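Local coordinates for heterokaryon incompatibility protein s (Podospora anserina, PDB 2WVQ) that forms the [het-s] prion and, meeting its het-S counterpart in fused cells, triggers the lethal reaction of heterokaryon incompatibility in this fungus, at residues K85-E90 / D172-A177; E61-K64 / R70-S73; S57-A62 / K176-E181. The protein carries 2 engineered substitutions. One frame throughout, in Å; residues are numbered along the deposited sequence. Where two conformers were deposited one is given.

How the contacts relate
All three contacts belong to the globular HeLo domain, are buried and lie on the same side of its centre, gathered round one end of the helical bundle. Contacts 2 and 3 both start from the end of helix 42-62, and contacts 1 and 3 share Lys-176 and Ala-177 at the end of helix 157-176. Contact 1 joins two helices, is apolar at its middle and carries charge toward the second subunit. Contact 3 is mainly aromatic and aliphatic. Contact 2 is the most peripheral, its centre about 18 Å from that of the chain against 14 Å for the others, and mixes a buried ring with a water-mediated polar link. Phe-178 of contact 3 packs on Val-63, Arg-70 and Phe-71 of contact 2.

Contact 1: residues K85-E90 / D172-A177; sequences KSIVEE and DELEKA
Ile-87 of helix 79-108 reaches across to Leu-174 of helix 157-176, and this pair shows how one branched residue can bridge two helices. The tight part is wholly apolar. Both branches of Ile-87 touch one methyl: its CD1 and its CG2 each stand 3.6 Å from Leu-174 CD1. The two side chains run antiparallel alongside each other, and the second leucine methyl, CD2, adds a looser touch on Ile-87 CG2 at 3.9 Å. With CG1 beside the backbone N (chi1 -76°) and CG2 anti to it, the isoleucine spreads its two arms over its neighbour, and CD1 also meets Glu-173 CB at 3.6 Å. Phe-170 further closes the isoleucine in, while Leu-56 of helix 42-62 backs the leucine.

The polar side is looser within the chain and is covered by the second subunit. Glu-173 lends the contact its aliphatic root, and its chain, extended beyond CG, leaves the carboxylate alongside Ile-87, with OE1 in a salt bridge to Arg-104 of the second subunit. Glu-90 OE2 bonds the same arginine of that subunit, and the two carboxylates lie 5.9 Å apart (Glu-90 OE2 to Glu-173 OE2), so the shared cation probably offsets their mutual repulsion. Away from Leu-174, Lys-85 NZ and Glu-89 OE1, one turn apart, form a salt bridge whose hydrogen bond is weak. The whole is helix-helix packing of 79-108 against 157-176 in the largely helical HeLo domain, beside its homodimer interface.

Contact 2: residues E61-K64 / R70-S73; sequences EAVK and RFHS
Val-63 and Phe-71 meet where the chain leaves helix 42-62 and turns back through a short loop. Apolar contact comes first. The CG1 methyl of the valine rests against the far end of the phenylalanine ring, 3.5 Å from both CE1 and CZ of Phe-71, and CG2 reaches CZ more loosely. These ring contacts are those of one of two deposited conformers. The ring is brought there by a first torsion that puts CG beside the backbone N (chi1 -57°), and Val-18 and Ala-19 of helix 18-28 also touch it.

Backbone carbonyls supply the second kind of contact. Val-63 O lies at the edge of the ring, near its plane, 3.4 Å from Phe-71 CE1, and Lys-64 O approaches the same edge from farther off. Lys-64 itself has positive phi (57°) and closes the helix in a Schellman motif.

Polar linkage is indirect. A water donates to Val-63 O at 2.5 Å, a short distance that makes its exact place doubtful, and accepts a weak bond from Arg-70 NH1, lying in the plane of the guanidinium. Asp-68 pairs with that NH1 in a salt bridge. The chemistry implies a divided turn: Val-63 and Phe-71 pack together as its apolar part, while Val-63 O is bonded by a water that links it weakly to Arg-70.

Contact 3: residues S57-A62 / K176-E181; sequences SRWGEA and KAFPIE
Ile-180, which loses more surface here than any other residue of the two segments, drives its CD1 methyl between Trp-59 and Ala-62 of helix 42-62. That methyl lies 3.4 Å from Trp-59 CD1 and 3.5 Å from Ala-62 CB, the latter closer than an ordinary van der Waals contact between carbons. Its first torsion places CG1 between the backbone N and the carbonyl carbon (chi1 60°), which turns the chain toward the helix; CG2 then falls beside the end of the helix, 3.7 Å from Ala-62 O. Ile-180 is also the N-cap residue of helix 181-191.

Trp-59 comes next. With CG anti to the backbone N (chi1 179°), its indole reaches out to the loop, stands roughly perpendicular to the isoleucine and presents an edge to Phe-178. The pair is an offset edge-to-face stack, with planes at 71° and centroids 5.7 Å apart between the tryptophan six-membered ring and the Phe-178 ring; its closest atoms are Trp-59 CZ2 and Phe-178 CE1, at 3.8 Å. Phe-22 of helix 18-28 meets the indole as well.

Between Phe-178 and Ile-180, Pro-179 centres an inverse gamma turn. The contact across these segments is mainly apolar, held by van der Waals and aromatic packing; Ala-177 O is also tied to Ser-80, and the polar Trp-59 NE1 is met weakly by Leu-174 O of helix 157-176.

Contact 1: residues K85-E90 / D172-A177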
ATOM      1  N   LYS A  85     -12.116  10.967   6.893  1.00 26.03           N
ATOM      2  CA  LYS A  85     -10.814  11.460   7.347  1.00 26.11           C
ATOM      3  C   LYS A  85      -9.740  10.345   7.333  1.00 25.32           C
ATOM      4  O   LYS A  85      -8.628  10.546   6.862  1.00 25.39           O
ATOM      5  CB  LYS A  85     -10.959  12.019   8.764  1.00 25.44           C
ATOM      6  CG  LYS A  85      -9.693  12.688   9.262  1.00 26.86           C
ATOM      7  CD  LYS A  85      -9.909  13.377  10.578  1.00 28.27           C
ATOM      8  CE  LYS A  85      -8.673  14.225  10.921  1.00 32.17           C
ATOM      9  NZ  LYS A  85      -7.832  13.480  11.901  1.00 37.45           N
ATOM     10  N   SER A  86     -10.080   9.182   7.880  1.00 25.34           N
ATOM     11  CA  SER A  86      -9.209   8.018   7.791  1.00 25.06           C
ATOM     12  C   SER A  86      -8.898   7.632   6.349  1.00 25.46           C
ATOM     13  O   SER A  86      -7.748   7.358   6.037  1.00 24.98           O
ATOM     14  CB  SER A  86      -9.828   6.851   8.531  1.00 25.14           C
ATOM     15  OG  SER A  86      -8.893   5.812   8.649  1.00 24.28           O
ATOM     16  N   ILE A  87      -9.899   7.643   5.467  1.00 26.49           N
ATOM     17  CA  ILE A  87      -9.717   7.182   4.076  1.00 27.98           C
ATOM     18  C   ILE A  87      -8.765   8.101   3.324  1.00 28.47           C
ATOM     19  O   ILE A  87      -7.866   7.672   2.589  1.00 29.30           O
ATOM     20  CB  ILE A  87     -11.058   7.077   3.310  1.00 27.34           C
ATOM     21  CG1 ILE A  87     -11.828   5.834   3.736  1.00 27.05           C
ATOM     22  CG2 ILE A  87     -10.782   6.999   1.808  1.00 28.15           C
ATOM     23  CD1 ILE A  87     -13.344   5.940   3.611  1.00 31.44           C
ATOM     24  N   VAL A  88      -8.982   9.388   3.518  1.00 27.51           N
ATOM     25  CA  VAL A  88      -8.186  10.426   2.908  1.00 28.06           C
ATOM     26  C   VAL A  88      -6.703  10.401   3.469  1.00 28.15           C
ATOM     27  O   VAL A  88      -5.750  10.549   2.709  1.00 25.94           O
ATOM     28  CB  VAL A  88      -9.068  11.714   3.091  1.00 29.05           C
ATOM     29  CG1 VAL A  88      -8.565  12.741   4.104  1.00 31.98           C
ATOM     30  CG2 VAL A  88      -9.756  12.140   1.757  1.00 27.07           C
ATOM     31  N   GLU A  89      -6.532  10.149   4.774  1.00 27.29           N
ATOM     32  CA  GLU A  89      -5.188   9.976   5.349  1.00 28.98           C
ATOM     33  C   GLU A  89      -4.515   8.741   4.700  1.00 29.96           C
ATOM     34  O   GLU A  89      -3.360   8.823   4.292  1.00 30.57           O
ATOM     35  CB  GLU A  89      -5.221   9.834   6.876  1.00 27.80           C
ATOM     36  CG  GLU A  89      -5.452  11.117   7.618  1.00 30.03           C
ATOM     37  CD  GLU A  89      -5.877  10.919   9.058  1.00 30.96           C
ATOM     38  OE1 GLU A  89      -5.835  11.915   9.802  1.00 34.03           O
ATOM     39  OE2 GLU A  89      -6.266   9.796   9.445  1.00 32.81           O
ATOM     40  N   GLU A  90      -5.248   7.629   4.574  1.00 30.13           N
ATOM     41  CA  GLU A  90      -4.733   6.434   3.888  1.00 31.22           C
ATOM     42  C   GLU A  90      -4.410   6.635   2.371  1.00 31.19           C
ATOM     43  O   GLU A  90      -3.416   6.079   1.878  1.00 29.56           O
ATOM     44  CB  GLU A  90      -5.624   5.220   4.151  1.00 31.55           C
ATOM     45  CG  GLU A  90      -4.755   3.942   4.412  1.00 35.52           C
ATOM     46  CD  GLU A  90      -5.550   2.693   4.641  1.00 33.88           C
ATOM     47  OE1 GLU A  90      -5.162   1.638   4.091  1.00 37.92           O
ATOM     48  OE2 GLU A  90      -6.568   2.753   5.379  1.00 39.49           O
ATOM     49  N   ASP A 172     -14.786   4.054  -3.481  1.00 36.65           N
ATOM     50  CA  ASP A 172     -15.921   3.156  -3.160  1.00 37.54           C
ATOM     51  C   ASP A 172     -16.334   3.320  -1.699  1.00 38.16           C
ATOM     52  O   ASP A 172     -17.528   3.476  -1.403  1.00 39.07           O
ATOM     53  CB  ASP A 172     -15.602   1.666  -3.386  1.00 37.86           C
ATOM     54  CG  ASP A 172     -15.466   1.284  -4.861  1.00 39.86           C
ATOM     55  OD1 ASP A 172     -14.999   0.150  -5.144  1.00 40.33           O
ATOM     56  OD2 ASP A 172     -15.812   2.109  -5.733  1.00 43.97           O
ATOM     57  N   GLU A 173     -15.355   3.248  -0.793  1.00 38.48           N
ATOM     58  CA  GLU A 173     -15.567   3.422   0.653  1.00 38.99           C
ATOM     59  C   GLU A 173     -16.165   4.802   1.002  1.00 39.12           C
ATOM     60  O   GLU A 173     -17.110   4.895   1.807  1.00 39.84           O
ATOM     61  CB  GLU A 173     -14.250   3.213   1.409  1.00 38.86           C
ATOM     62  CG  GLU A 173     -14.023   1.811   1.959  1.00 40.60           C
ATOM     63  CD  GLU A 173     -12.865   1.755   2.965  1.00 40.64           C
ATOM     64  OE1 GLU A 173     -13.119   1.566   4.184  1.00 40.66           O
ATOM     65  OE2 GLU A 173     -11.692   1.896   2.538  1.00 42.98           O
ATOM     66  N   LEU A 174     -15.617   5.851   0.388  1.00 39.10           N
ATOM     67  CA  LEU A 174     -16.066   7.254   0.536  1.00 39.32           C
ATOM     68  C   LEU A 174     -17.493   7.476   0.072  1.00 39.84           C
ATOM     69  O   LEU A 174     -18.273   8.177   0.738  1.00 40.27           O
ATOM     70  CB  LEU A 174     -15.156   8.179  -0.272  1.00 38.32           C
ATOM     71  CG  LEU A 174     -14.147   9.179   0.284  1.00 40.07           C
ATOM     72  CD1 LEU A 174     -13.798   9.008   1.749  1.00 40.03           C
ATOM     73  CD2 LEU A 174     -12.903   9.280  -0.589  1.00 37.93           C
ATOM     74  N   GLU A 175     -17.819   6.915  -1.089  1.00 39.86           N
ATOM     75  CA  GLU A 175     -19.170   6.989  -1.640  1.00 39.82           C
ATOM     76  C   GLU A 175     -20.194   6.186  -0.815  1.00 40.56           C
ATOM     77  O   GLU A 175     -21.364   6.533  -0.783  1.00 40.50           O
ATOM     78  CB  GLU A 175     -19.183   6.551  -3.114  1.00 39.10           C
ATOM     79  CG  GLU A 175     -18.579   7.558  -4.101  1.00 38.46           C
ATOM     80  CD  GLU A 175     -18.373   6.955  -5.499  1.00 39.31           C
ATOM     81  OE1 GLU A 175     -17.622   7.523  -6.326  1.00 34.72           O
ATOM     82  OE2 GLU A 175     -18.961   5.894  -5.767  1.00 40.06           O
ATOM     83  N   LYS A 176     -19.745   5.109  -0.162  1.00 41.39           N
ATOM     84  CA  LYS A 176     -20.588   4.286   0.708  1.00 41.44           C
ATOM     85  C   LYS A 176     -21.018   5.048   1.982  1.00 41.26           C
ATOM     86  O   LYS A 176     -22.107   4.821   2.505  1.00 40.63           O
ATOM     87  CB  LYS A 176     -19.854   2.976   1.087  1.00 41.97           C
ATOM     88  CG  LYS A 176     -20.725   1.709   1.229  1.00 43.18           C
ATOM     89  CD  LYS A 176     -21.337   1.570   2.649  1.00 44.71           C
ATOM     90  CE  LYS A 176     -22.453   0.540   2.719  1.00 44.47           C
ATOM     91  NZ  LYS A 176     -21.979  -0.852   2.409  1.00 46.67           N
ATOM     92  N   ALA A 177     -20.157   5.932   2.487  1.00 40.53           N
ATOM     93  CA  ALA A 177     -20.413   6.603   3.764  1.00 40.40           C
ATOM     94  C   ALA A 177     -21.341   7.832   3.661  1.00 40.34           C
ATOM     95  O   ALA A 177     -21.700   8.431   4.678  1.00 39.50           O
ATOM     96  CB  ALA A 177     -19.090   6.972   4.445  1.00 40.22           C
TER

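Contact 2: residues E61-K64 / R70-S73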
ATOM      1  N   GLU A  61     -17.046  17.091  -4.693  1.00 26.20           N
ATOM      2  CA  GLU A  61     -18.125  17.949  -5.212  1.00 26.41           C
ATOM      3  C   GLU A  61     -19.503  17.479  -4.757  1.00 26.00           C
ATOM      4  O   GLU A  61     -20.374  18.317  -4.425  1.00 25.06           O
ATOM      5  CB  GLU A  61     -18.074  17.994  -6.757  1.00 26.64           C
ATOM      6  CG  GLU A  61     -19.075  18.940  -7.444  1.00 32.18           C
ATOM      7  CD  GLU A  61     -18.737  20.417  -7.283  1.00 39.47           C
ATOM      8  OE1 GLU A  61     -17.708  20.750  -6.663  1.00 41.91           O
ATOM      9  OE2 GLU A  61     -19.503  21.264  -7.792  1.00 43.11           O
ATOM     10  N   ALA A  62     -19.705  16.155  -4.764  1.00 24.90           N
ATOM     11  CA  ALA A  62     -20.979  15.527  -4.412  1.00 24.81           C
ATOM     12  C   ALA A  62     -21.383  15.808  -2.955  1.00 26.11           C
ATOM     13  O   ALA A  62     -22.560  16.053  -2.621  1.00 24.89           O
ATOM     14  CB  ALA A  62     -20.882  14.039  -4.628  1.00 24.20           C
ATOM     15  N   VAL A  63     -20.368  15.728  -2.104  1.00 24.58           N
ATOM     16  CA  VAL A  63     -20.452  15.951  -0.672  1.00 24.88           C
ATOM     17  C   VAL A  63     -20.330  17.445  -0.260  1.00 24.81           C
ATOM     18  O   VAL A  63     -20.486  17.774   0.906  1.00 24.04           O
ATOM     19  CB  VAL A  63     -19.325  15.037  -0.107  1.00 24.74           C
ATOM     20  CG1 VAL A  63     -18.076  15.802   0.392  1.00 22.09           C
ATOM     21  CG2 VAL A  63     -19.857  13.920   0.688  1.00 24.78           C
ATOM     22  N   LYS A  64     -20.040  18.344  -1.214  1.00 25.62           N
ATOM     23  CA  LYS A  64     -19.830  19.774  -0.914  1.00 27.30           C
ATOM     24  C   LYS A  64     -18.710  19.959   0.130  1.00 27.07           C
ATOM     25  O   LYS A  64     -18.856  20.681   1.134  1.00 27.16           O
ATOM     26  CB  LYS A  64     -21.152  20.447  -0.465  1.00 26.63           C
ATOM     27  CG  LYS A  64     -22.269  20.239  -1.459  1.00 28.99           C
ATOM     28  CD  LYS A  64     -23.559  21.005  -1.087  1.00 30.09           C
ATOM     29  CE  LYS A  64     -24.372  21.376  -2.353  1.00 36.76           C
ATOM     30  NZ  LYS A  64     -24.924  20.194  -3.076  1.00 36.31           N
ATOM     31  N   ARG A  70     -18.806  20.359   8.585  1.00 28.08           N
ATOM     32  CA  ARG A  70     -18.405  19.046   9.117  1.00 29.47           C
ATOM     33  C   ARG A  70     -16.973  18.689   8.677  1.00 28.48           C
ATOM     34  O   ARG A  70     -16.224  18.117   9.451  1.00 28.96           O
ATOM     35  CB  ARG A  70     -19.343  17.916   8.645  1.00 29.51           C
ATOM     36  CG  ARG A  70     -20.563  17.662   9.509  1.00 30.03           C
ATOM     37  CD  ARG A  70     -21.429  16.556   8.924  1.00 30.53           C
ATOM     38  NE  ARG A  70     -21.551  16.600   7.465  1.00 33.69           N
ATOM     39  CZ  ARG A  70     -22.089  15.617   6.743  1.00 35.65           C
ATOM     40  NH1 ARG A  70     -22.166  15.708   5.424  1.00 36.29           N
ATOM     41  NH2 ARG A  70     -22.538  14.525   7.346  1.00 37.54           N
ATOM     42  N   PHE A  71     -16.612  19.057   7.447  0.60 28.24           N
ATOM     43  CA  PHE A  71     -15.298  18.704   6.855  0.60 28.04           C
ATOM     44  C   PHE A  71     -14.193  19.653   7.257  0.60 28.57           C
ATOM     45  O   PHE A  71     -13.040  19.411   6.939  0.60 26.91           O
ATOM     46  CB  PHE A  71     -15.369  18.650   5.329  0.60 27.04           C
ATOM     47  CG  PHE A  71     -16.392  17.712   4.824  0.60 26.41           C
ATOM     48  CD1 PHE A  71     -17.421  18.169   4.013  0.60 23.16           C
ATOM     49  CD2 PHE A  71     -16.344  16.361   5.175  0.60 26.93           C
ATOM     50  CE1 PHE A  71     -18.397  17.311   3.555  0.60 23.14           C
ATOM     51  CE2 PHE A  71     -17.305  15.485   4.723  0.60 27.31           C
ATOM     52  CZ  PHE A  71     -18.350  15.966   3.911  0.60 27.22           C
ATOM     53  N   HIS A  72     -14.543  20.714   7.992  1.00 30.07           N
ATOM     54  CA  HIS A  72     -13.561  21.745   8.366  1.00 32.10           C
ATOM     55  C   HIS A  72     -13.094  21.735   9.821  1.00 34.50           C
ATOM     56  O   HIS A  72     -12.351  22.627  10.244  1.00 35.48           O
ATOM     57  CB  HIS A  72     -14.026  23.138   7.905  1.00 32.44           C
ATOM     58  CG  HIS A  72     -14.003  23.283   6.416  1.00 32.06           C
ATOM     59  ND1 HIS A  72     -14.907  22.639   5.597  1.00 31.28           N
ATOM     60  CD2 HIS A  72     -13.141  23.929   5.596  1.00 31.13           C
ATOM     61  CE1 HIS A  72     -14.619  22.896   4.338  1.00 30.64           C
ATOM     62  NE2 HIS A  72     -13.552  23.678   4.305  1.00 32.97           N
ATOM     63  N   SER A  73     -13.511  20.717  10.564  1.00 36.38           N
ATOM     64  CA  SER A  73     -13.110  20.542  11.959  1.00 38.50           C
ATOM     65  C   SER A  73     -12.006  19.503  12.094  1.00 39.74           C
ATOM     66  O   SER A  73     -11.975  18.516  11.362  1.00 39.69           O
ATOM     67  CB  SER A  73     -14.302  20.112  12.806  1.00 38.58           C
ATOM     68  OG  SER A  73     -14.955  19.019  12.197  1.00 41.38           O
TER
HETATM   69  O   HOH W   1     -22.296  17.111   2.573  1.00 36.39           O

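Contact 3: residues S57-A62 / K176-E181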
ATOM      1  N   SER A  57     -12.187  13.621  -7.137  1.00 28.03           N
ATOM      2  CA  SER A  57     -12.724  14.969  -7.070  1.00 28.21           C
ATOM      3  C   SER A  57     -14.272  15.054  -7.197  1.00 26.92           C
ATOM      4  O   SER A  57     -14.858  15.914  -6.559  1.00 26.20           O
ATOM      5  CB  SER A  57     -11.991  15.933  -7.983  1.00 29.13           C
ATOM      6  OG  SER A  57     -12.560  15.993  -9.250  1.00 31.67           O
ATOM      7  N   ARG A  58     -14.900  14.185  -8.000  1.00 25.52           N
ATOM      8  CA  ARG A  58     -16.345  14.096  -8.077  1.00 25.41           C
ATOM      9  C   ARG A  58     -16.968  13.908  -6.714  1.00 25.29           C
ATOM     10  O   ARG A  58     -17.988  14.527  -6.435  1.00 24.08           O
ATOM     11  CB  ARG A  58     -16.862  13.041  -9.058  1.00 24.56           C
ATOM     12  CG  ARG A  58     -18.384  13.218  -9.494  1.00 25.46           C
ATOM     13  CD  ARG A  58     -18.836  12.052 -10.369  1.00 26.01           C
ATOM     14  NE  ARG A  58     -17.901  11.889 -11.491  1.00 28.04           N
ATOM     15  CZ  ARG A  58     -17.208  10.786 -11.810  1.00 28.96           C
ATOM     16  NH1 ARG A  58     -17.340   9.668 -11.123  1.00 27.76           N
ATOM     17  NH2 ARG A  58     -16.390  10.812 -12.861  1.00 29.10           N
ATOM     18  N   TRP A  59     -16.356  13.055  -5.883  1.00 25.70           N
ATOM     19  CA  TRP A  59     -16.796  12.837  -4.528  1.00 25.37           C
ATOM     20  C   TRP A  59     -16.801  14.098  -3.679  1.00 26.00           C
ATOM     21  O   TRP A  59     -17.775  14.344  -2.942  1.00 25.16           O
ATOM     22  CB  TRP A  59     -15.979  11.748  -3.814  1.00 25.26           C
ATOM     23  CG  TRP A  59     -16.453  11.560  -2.412  1.00 24.74           C
ATOM     24  CD1 TRP A  59     -17.476  10.772  -2.002  1.00 24.21           C
ATOM     25  CD2 TRP A  59     -15.929  12.187  -1.239  1.00 24.06           C
ATOM     26  NE1 TRP A  59     -17.640  10.879  -0.644  1.00 22.44           N
ATOM     27  CE2 TRP A  59     -16.698  11.739  -0.152  1.00 22.80           C
ATOM     28  CE3 TRP A  59     -14.877  13.090  -1.005  1.00 23.71           C
ATOM     29  CZ2 TRP A  59     -16.446  12.134   1.166  1.00 24.02           C
ATOM     30  CZ3 TRP A  59     -14.617  13.478   0.310  1.00 25.31           C
ATOM     31  CH2 TRP A  59     -15.411  13.011   1.378  1.00 25.85           C
ATOM     32  N   GLY A  60     -15.716  14.863  -3.729  1.00 25.30           N
ATOM     33  CA  GLY A  60     -15.659  16.107  -2.963  1.00 25.62           C
ATOM     34  C   GLY A  60     -16.744  17.073  -3.391  1.00 26.20           C
ATOM     35  O   GLY A  60     -17.323  17.788  -2.546  1.00 25.60           O
ATOM     36  N   GLU A  61     -17.046  17.091  -4.693  1.00 26.20           N
ATOM     37  CA  GLU A  61     -18.125  17.949  -5.212  1.00 26.41           C
ATOM     38  C   GLU A  61     -19.503  17.479  -4.757  1.00 26.00           C
ATOM     39  O   GLU A  61     -20.374  18.317  -4.425  1.00 25.06           O
ATOM     40  CB  GLU A  61     -18.074  17.994  -6.757  1.00 26.64           C
ATOM     41  CG  GLU A  61     -19.075  18.940  -7.444  1.00 32.18           C
ATOM     42  CD  GLU A  61     -18.737  20.417  -7.283  1.00 39.47           C
ATOM     43  OE1 GLU A  61     -17.708  20.750  -6.663  1.00 41.91           O
ATOM     44  OE2 GLU A  61     -19.503  21.264  -7.792  1.00 43.11           O
ATOM     45  N   ALA A  62     -19.705  16.155  -4.764  1.00 24.90           N
ATOM     46  CA  ALA A  62     -20.979  15.527  -4.412  1.00 24.81           C
ATOM     47  C   ALA A  62     -21.383  15.808  -2.955  1.00 26.11           C
ATOM     48  O   ALA A  62     -22.560  16.053  -2.621  1.00 24.89           O
ATOM     49  CB  ALA A  62     -20.882  14.039  -4.628  1.00 24.20           C
ATOM     50  N   LYS A 176     -19.745   5.109  -0.162  1.00 41.39           N
ATOM     51  CA  LYS A 176     -20.588   4.286   0.708  1.00 41.44           C
ATOM     52  C   LYS A 176     -21.018   5.048   1.982  1.00 41.26           C
ATOM     53  O   LYS A 176     -22.107   4.821   2.505  1.00 40.63           O
ATOM     54  CB  LYS A 176     -19.854   2.976   1.087  1.00 41.97           C
ATOM     55  CG  LYS A 176     -20.725   1.709   1.229  1.00 43.18           C
ATOM     56  CD  LYS A 176     -21.337   1.570   2.649  1.00 44.71           C
ATOM     57  CE  LYS A 176     -22.453   0.540   2.719  1.00 44.47           C
ATOM     58  NZ  LYS A 176     -21.979  -0.852   2.409  1.00 46.67           N
ATOM     59  N   ALA A 177     -20.157   5.932   2.487  1.00 40.53           N
ATOM     60  CA  ALA A 177     -20.413   6.603   3.764  1.00 40.40           C
ATOM     61  C   ALA A 177     -21.341   7.832   3.661  1.00 40.34           C
ATOM     62  O   ALA A 177     -21.700   8.431   4.678  1.00 39.50           O
ATOM     63  CB  ALA A 177     -19.090   6.972   4.445  1.00 40.22           C
ATOM     64  N   PHE A 178     -21.714   8.204   2.433  1.00 40.42           N
ATOM     65  CA  PHE A 178     -22.523   9.404   2.186  1.00 40.46           C
ATOM     66  C   PHE A 178     -23.644   9.144   1.168  1.00 41.37           C
ATOM     67  O   PHE A 178     -23.466   8.334   0.250  1.00 42.17           O
ATOM     68  CB  PHE A 178     -21.614  10.583   1.780  1.00 39.54           C
ATOM     69  CG  PHE A 178     -20.643  10.987   2.859  1.00 38.35           C
ATOM     70  CD1 PHE A 178     -19.410  10.335   3.006  1.00 37.63           C
ATOM     71  CD2 PHE A 178     -20.961  12.006   3.752  1.00 36.03           C
ATOM     72  CE1 PHE A 178     -18.537  10.713   4.033  1.00 35.57           C
ATOM     73  CE2 PHE A 178     -20.087  12.383   4.751  1.00 36.12           C
ATOM     74  CZ  PHE A 178     -18.875  11.722   4.895  1.00 35.41           C
ATOM     75  N   PRO A 179     -24.815   9.808   1.339  1.00 42.15           N
ATOM     76  CA  PRO A 179     -25.986   9.536   0.484  1.00 42.45           C
ATOM     77  C   PRO A 179     -25.923  10.175  -0.922  1.00 42.24           C
ATOM     78  O   PRO A 179     -26.831  10.927  -1.296  1.00 42.85           O
ATOM     79  CB  PRO A 179     -27.133  10.157   1.302  1.00 42.80           C
ATOM     80  CG  PRO A 179     -26.505  11.336   1.933  1.00 42.45           C
ATOM     81  CD  PRO A 179     -25.127  10.841   2.349  1.00 41.70           C
ATOM     82  N   ILE A 180     -24.881   9.873  -1.704  1.00 41.04           N
ATOM     83  CA  ILE A 180     -24.633  10.631  -2.938  1.00 40.39           C
ATOM     84  C   ILE A 180     -24.715   9.843  -4.265  1.00 40.58           C
ATOM     85  O   ILE A 180     -24.142  10.259  -5.275  1.00 39.44           O
ATOM     86  CB  ILE A 180     -23.282  11.419  -2.873  1.00 40.04           C
ATOM     87  CG1 ILE A 180     -22.101  10.452  -2.666  1.00 40.13           C
ATOM     88  CG2 ILE A 180     -23.354  12.506  -1.805  1.00 40.05           C
ATOM     89  CD1 ILE A 180     -20.739  11.071  -2.804  1.00 39.77           C
ATOM     90  N   GLU A 181     -25.451   8.733  -4.280  1.00 40.73           N
ATOM     91  CA  GLU A 181     -25.461   7.899  -5.485  1.00 40.73           C
ATOM     92  C   GLU A 181     -25.969   8.666  -6.721  1.00 40.41           C
ATOM     93  O   GLU A 181     -25.236   8.792  -7.717  1.00 40.41           O
ATOM     94  CB  GLU A 181     -26.232   6.595  -5.276  1.00 40.73           C
ATOM     95  CG  GLU A 181     -25.586   5.432  -6.010  1.00 42.26           C
ATOM     96  CD  GLU A 181     -26.582   4.432  -6.563  1.00 43.34           C
ATOM     97  OE1 GLU A 181     -27.300   3.788  -5.758  1.00 44.42           O
ATOM     98  OE2 GLU A 181     -26.627   4.275  -7.808  1.00 43.94           O
TER